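Local coordinates for odorant binding protein 4 (Chrysopa pallens, PDB 6JPM) that probably binds odorant molecules, as a small, secreted, helical member of the PBP/GOBP family of insect odorant-binding proteins, at residues 49-54 with 102-107; 54-59 with 64-69. All coordinates share one frame; numbering follows the deposited sequence.

Overall arrangement
Contact 1 lies close to the middle of the chain, its centre about 4 Å from the chain's own, whereas contact 2 sits about 11 Å out; the two contact centres are about 10 Å apart. M54 belongs to both, where helix 41-53 gives way to the link leading into strand 57-58. The backbone joins the two regions through a probable hydrogen bond between I57 N and L51 O (3.1 Å). Their apolar side chains are continuous too: F104 CE2 lies 3.9 Å from I56 CG2, so the ring that meets L51 in contact 1 also borders the isoleucine that reaches helix 64-70 in contact 2.

Contact 1: 49-54 with 102-107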
loop_
_atom_site.group_PDB
_atom_site.type_symbol
_atom_site.label_atom_id
_atom_site.label_comp_id
_atom_site.label_asym_id
_atom_site.label_seq_id
_atom_site.Cartn_x
_atom_site.Cartn_y
_atom_site.Cartn_z
ATOM N N CYS A 49 0.336 -0.677 8.737
ATOM C CA CYS A 49 1.567 -1.434 9.016
ATOM C C CYS A 49 2.358 -1.585 7.718
ATOM O O CYS A 49 3.468 -1.332 7.755
ATOM C CB CYS A 49 1.264 -2.799 9.602
ATOM S SG CYS A 49 2.732 -3.776 9.986
ATOM N N ILE A 50 1.727 -1.983 6.630
ATOM C CA ILE A 50 2.435 -2.196 5.370
ATOM C C ILE A 50 3.060 -0.890 4.890
ATOM O O ILE A 50 4.252 -0.831 4.570
ATOM C CB ILE A 50 1.483 -2.780 4.310
ATOM C CG1 ILE A 50 1.157 -4.266 4.593
ATOM C CG2 ILE A 50 2.056 -2.573 2.910
ATOM C CD1 ILE A 50 2.372 -5.212 4.612
ATOM N N LEU A 51 2.262 0.177 4.832
ATOM C CA LEU A 51 2.749 1.439 4.286
ATOM C C LEU A 51 3.714 2.139 5.236
ATOM O O LEU A 51 4.602 2.859 4.781
ATOM C CB LEU A 51 1.573 2.345 3.925
ATOM C CG LEU A 51 0.793 1.867 2.700
ATOM C CD1 LEU A 51 -0.613 2.444 2.709
ATOM C CD2 LEU A 51 1.552 2.260 1.402
ATOM N N GLU A 52 3.580 1.937 6.548
ATOM C CA GLU A 52 4.638 2.399 7.448
ATOM C C GLU A 52 5.937 1.639 7.192
ATOM O O GLU A 52 7.014 2.236 7.128
ATOM C CB GLU A 52 4.220 2.240 8.910
ATOM C CG GLU A 52 3.353 3.377 9.452
ATOM C CD GLU A 52 3.086 3.223 10.946
ATOM O OE1 GLU A 52 3.519 2.197 11.516
ATOM O OE2 GLU A 52 2.443 4.111 11.548
ATOM N N THR A 53 5.844 0.323 7.016
ATOM C CA THR A 53 7.035 -0.481 6.748
ATOM C C THR A 53 7.694 -0.087 5.436
ATOM O O THR A 53 8.924 -0.099 5.339
ATOM C CB THR A 53 6.663 -1.958 6.751
ATOM O OG1 THR A 53 6.142 -2.288 8.036
ATOM C CG2 THR A 53 7.873 -2.842 6.452
ATOM N N MET A 54 6.907 0.288 4.429
ATOM C CA MET A 54 7.470 0.811 3.192
ATOM C C MET A 54 7.977 2.241 3.328
ATOM O O MET A 54 8.566 2.758 2.372
ATOM C CB MET A 54 6.433 0.764 2.068
ATOM C CG MET A 54 6.001 -0.656 1.682
ATOM S SD MET A 54 4.537 -0.600 0.617
ATOM C CE MET A 54 5.259 -0.095 -0.950
ATOM N N TYR A 102 -5.184 3.187 5.037
ATOM C CA TYR A 102 -6.230 2.387 4.410
ATOM C C TYR A 102 -6.911 3.165 3.288
ATOM O O TYR A 102 -7.082 2.654 2.177
ATOM C CB TYR A 102 -7.252 1.987 5.467
ATOM C CG TYR A 102 -8.502 1.341 4.946
ATOM C CD1 TYR A 102 -8.536 -0.031 4.658
ATOM C CD2 TYR A 102 -9.673 2.072 4.802
ATOM C CE1 TYR A 102 -9.710 -0.641 4.213
ATOM C CE2 TYR A 102 -10.842 1.476 4.352
ATOM C CZ TYR A 102 -10.852 0.121 4.055
ATOM O OH TYR A 102 -12.020 -0.464 3.613
ATOM N N ASN A 103 -7.300 4.418 3.561
ATOM C CA ASN A 103 -7.965 5.218 2.534
ATOM C C ASN A 103 -7.039 5.491 1.358
ATOM O O ASN A 103 -7.468 5.446 0.203
ATOM C CB ASN A 103 -8.467 6.536 3.131
ATOM C CG ASN A 103 -9.695 6.343 3.991
ATOM O OD1 ASN A 103 -10.515 5.459 3.721
ATOM N ND2 ASN A 103 -9.819 7.153 5.051
ATOM N N PHE A 104 -5.777 5.815 1.638
ATOM C CA PHE A 104 -4.775 5.953 0.586
ATOM C C PHE A 104 -4.676 4.677 -0.250
ATOM O O PHE A 104 -4.647 4.739 -1.481
ATOM C CB PHE A 104 -3.420 6.297 1.218
ATOM C CG PHE A 104 -2.286 6.444 0.224
ATOM C CD1 PHE A 104 -2.298 7.457 -0.737
ATOM C CD2 PHE A 104 -1.192 5.588 0.272
ATOM C CE1 PHE A 104 -1.240 7.609 -1.647
ATOM C CE2 PHE A 104 -0.142 5.720 -0.631
ATOM C CZ PHE A 104 -0.171 6.735 -1.597
ATOM N N ALA A 105 -4.638 3.508 0.406
ATOM C CA ALA A 105 -4.511 2.243 -0.316
ATOM C C ALA A 105 -5.716 1.985 -1.214
ATOM O O ALA A 105 -5.565 1.537 -2.357
ATOM C CB ALA A 105 -4.337 1.088 0.671
ATOM N N LYS A 106 -6.926 2.207 -0.697
ATOM C CA LYS A 106 -8.120 2.016 -1.523
ATOM C C LYS A 106 -8.048 2.892 -2.761
ATOM O O LYS A 106 -8.425 2.466 -3.855
ATOM C CB LYS A 106 -9.402 2.365 -0.752
ATOM C CG LYS A 106 -9.695 1.521 0.457
ATOM C CD LYS A 106 -11.151 1.694 0.864
ATOM C CE LYS A 106 -11.494 3.150 1.100
ATOM N NZ LYS A 106 -12.875 3.324 1.620
ATOM N N CYS A 107 -7.586 4.138 -2.593
ATOM C CA CYS A 107 -7.472 5.043 -3.731
ATOM C C CYS A 107 -6.483 4.496 -4.749
ATOM O O CYS A 107 -6.750 4.496 -5.959
ATOM C CB CYS A 107 -7.048 6.436 -3.254
ATOM S SG CYS A 107 -6.939 7.667 -4.600
#
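L51 and A105 mark the nearest approach of two helical segments, the last turn of helix 41-53 and the middle of helix 99-111, with their CA atoms 8.6 Å apart. At this spacing the backbones do not touch, and the junction is made by a few buried apolar side chains. L51 has the largest share of the buried surface. Its CG stands beside the backbone N and anti to the carbonyl carbon (chi1 -71°), and its CD1 branch makes the contact. This methyl arrives at the edge of the F104 ring, near the ring plane and not over a face, 4.0 Å from CD2. F104 meets it with CG anti to its backbone N (chi1 179°), which carries the ring out toward helix 41-53. The same L51 CD1 lies more loosely against A105 CB, at 4.5 Å, and A105 is also covered by M47, one turn earlier on helix 41-53, and by F32.

Near the end of helix 41-53, C49 O takes two hydrogen bonds from one residue: T53 N at 3.0 Å and T53 OG1 at 2.9 Å, reaching it from opposite faces of the carbonyl plane. The hydroxyl thus spends its proton on the helix's own backbone, one turn back. The disulfide C45–C98 ties helix 41-53 to the residue just before helix 99-111. With C18–C49 and C89–C107 it makes up the three disulfides of the compact helical PBP/GOBP fold.

Contact 2: 54-59 with 64-69; sequences MKIIKN and MSAVEQ
Where K55 and I56 pass the first turn of helix 64-70, at A66 and V67, the backbones come close, with the CA atoms of I56 and A66 only 5.7 Å apart. K55 has left helical geometry with a positive phi of 67° and ends helix 41-53 in a Schellman motif. Its carbonyl oxygen then presses on the methyl of A66: K55 O to A66 CB is 3.1 Å, a tight fit between main chain and a small side chain. K55 CB lies 4.4 Å from the same methyl. Beyond this point the chain enters the small antiparallel hairpin of strands 57-58 and 61-62, which leads directly into helix 64-70; a backbone hydrogen bond between I56 and D63 links the hairpin's two flanks, and D63 OD1 accepts from S65 N in the first turn of that helix. I56 supplies the deeper, apolar part of the contact. CG1 lies beside the backbone N and anti to the carbonyl carbon (chi1 -64°), and a second turn at chi2 (-66°) brings I56 CD1 to V67 CG2 at 3.8 Å, the two side chains crossing at about a right angle, and leaves CD1 4.4 Å from A66 CB. L62 touches both I56 and V67, while L51 of helix 41-53 also touches I56.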
loop_
_atom_site.group_PDB
_atom_site.type_symbol
_atom_site.label_atom_id
_atom_site.label_comp_id
_atom_site.label_asym_id
_atom_site.label_seq_id
_atom_site.Cartn_x
_atom_site.Cartn_y
_atom_site.Cartn_z
ATOM N N MET A 54 6.907 0.288 4.429
ATOM C CA MET A 54 7.470 0.811 3.192
ATOM C C MET A 54 7.977 2.241 3.328
ATOM O O MET A 54 8.566 2.758 2.372
ATOM C CB MET A 54 6.433 0.764 2.068
ATOM C CG MET A 54 6.001 -0.656 1.682
ATOM S SD MET A 54 4.537 -0.600 0.617
ATOM C CE MET A 54 5.259 -0.095 -0.950
ATOM N N LYS A 55 7.735 2.890 4.473
ATOM C CA LYS A 55 8.083 4.282 4.757
ATOM C C LYS A 55 7.288 5.274 3.916
ATOM O O LYS A 55 7.608 6.462 3.911
ATOM C CB LYS A 55 9.587 4.530 4.593
ATOM C CG LYS A 55 10.406 3.805 5.656
ATOM C CD LYS A 55 11.900 3.906 5.399
ATOM C CE LYS A 55 12.334 2.974 4.279
ATOM N NZ LYS A 55 13.817 2.833 4.237
ATOM N N ILE A 56 6.245 4.817 3.225
ATOM C CA ILE A 56 5.384 5.687 2.428
ATOM C C ILE A 56 4.420 6.470 3.320
ATOM O O ILE A 56 4.065 7.610 3.010
ATOM C CB ILE A 56 4.637 4.830 1.381
ATOM C CG1 ILE A 56 5.645 4.205 0.402
ATOM C CG2 ILE A 56 3.591 5.649 0.633
ATOM C CD1 ILE A 56 6.378 5.241 -0.472
ATOM N N ILE A 57 3.967 5.872 4.423
ATOM C CA ILE A 57 3.088 6.535 5.381
ATOM C C ILE A 57 3.850 6.744 6.684
ATOM O O ILE A 57 4.484 5.817 7.203
ATOM C CB ILE A 57 1.796 5.729 5.627
ATOM C CG1 ILE A 57 0.835 5.801 4.429
ATOM C CG2 ILE A 57 1.105 6.190 6.896
ATOM C CD1 ILE A 57 0.206 7.172 4.192
ATOM N N LYS A 58 3.789 7.958 7.216
ATOM C CA LYS A 58 4.459 8.265 8.468
ATOM C C LYS A 58 3.508 9.097 9.310
ATOM O O LYS A 58 3.065 10.161 8.868
ATOM C CB LYS A 58 5.775 9.010 8.202
ATOM C CG LYS A 58 6.599 9.308 9.422
ATOM C CD LYS A 58 7.970 9.842 9.018
ATOM C CE LYS A 58 7.855 11.020 8.049
ATOM N NZ LYS A 58 7.180 12.215 8.643
ATOM N N ASN A 59 3.178 8.610 10.506
ATOM C CA ASN A 59 2.230 9.298 11.388
ATOM C C ASN A 59 0.941 9.627 10.644
ATOM O O ASN A 59 0.412 10.735 10.742
ATOM C CB ASN A 59 2.833 10.571 11.982
ATOM C CG ASN A 59 4.083 10.302 12.797
ATOM O OD1 ASN A 59 5.175 10.702 12.415
ATOM N ND2 ASN A 59 3.916 9.643 13.931
ATOM N N MET A 64 5.835 12.378 0.880
ATOM C CA MET A 64 6.195 12.580 -0.520
ATOM C C MET A 64 7.697 12.458 -0.768
ATOM O O MET A 64 8.102 12.215 -1.909
ATOM C CB MET A 64 5.691 13.944 -1.003
ATOM C CG MET A 64 4.187 14.008 -1.234
ATOM S SD MET A 64 3.534 12.749 -2.372
ATOM C CE MET A 64 4.660 12.881 -3.762
ATOM N N SER A 65 8.528 12.601 0.269
ATOM C CA SER A 65 9.965 12.401 0.099
ATOM C C SER A 65 10.284 10.933 -0.130
ATOM O O SER A 65 11.012 10.585 -1.069
ATOM C CB SER A 65 10.723 12.922 1.319
ATOM O OG SER A 65 10.439 14.288 1.541
ATOM N N ALA A 66 9.761 10.054 0.730
ATOM C CA ALA A 66 9.941 8.619 0.532
ATOM C C ALA A 66 9.385 8.174 -0.814
ATOM O O ALA A 66 9.934 7.271 -1.455
ATOM C CB ALA A 66 9.271 7.837 1.667
ATOM N N VAL A 67 8.279 8.776 -1.249
ATOM C CA VAL A 67 7.712 8.412 -2.543
ATOM C C VAL A 67 8.714 8.695 -3.655
ATOM O O VAL A 67 8.881 7.890 -4.581
ATOM C CB VAL A 67 6.383 9.155 -2.768
ATOM C CG1 VAL A 67 5.932 9.023 -4.207
ATOM C CG2 VAL A 67 5.315 8.622 -1.832
ATOM N N GLU A 68 9.422 9.827 -3.568
ATOM C CA GLU A 68 10.326 10.217 -4.647
ATOM C C GLU A 68 11.615 9.397 -4.644
ATOM O O GLU A 68 12.134 9.067 -5.714
ATOM C CB GLU A 68 10.631 11.711 -4.560
ATOM C CG GLU A 68 9.438 12.579 -4.923
ATOM C CD GLU A 68 9.607 14.012 -4.480
ATOM O OE1 GLU A 68 10.767 14.470 -4.384
ATOM O OE2 GLU A 68 8.582 14.678 -4.222
ATOM N N GLN A 69 12.141 9.050 -3.466
ATOM C CA GLN A 69 13.338 8.214 -3.426
ATOM C C GLN A 69 13.077 6.854 -4.055
ATOM O O GLN A 69 13.959 6.287 -4.711
ATOM C CB GLN A 69 13.829 8.038 -1.985
ATOM C CG GLN A 69 15.249 7.469 -1.846
ATOM C CD GLN A 69 15.337 5.943 -1.981
ATOM O OE1 GLN A 69 14.324 5.242 -2.039
ATOM N NE2 GLN A 69 16.563 5.428 -2.024
#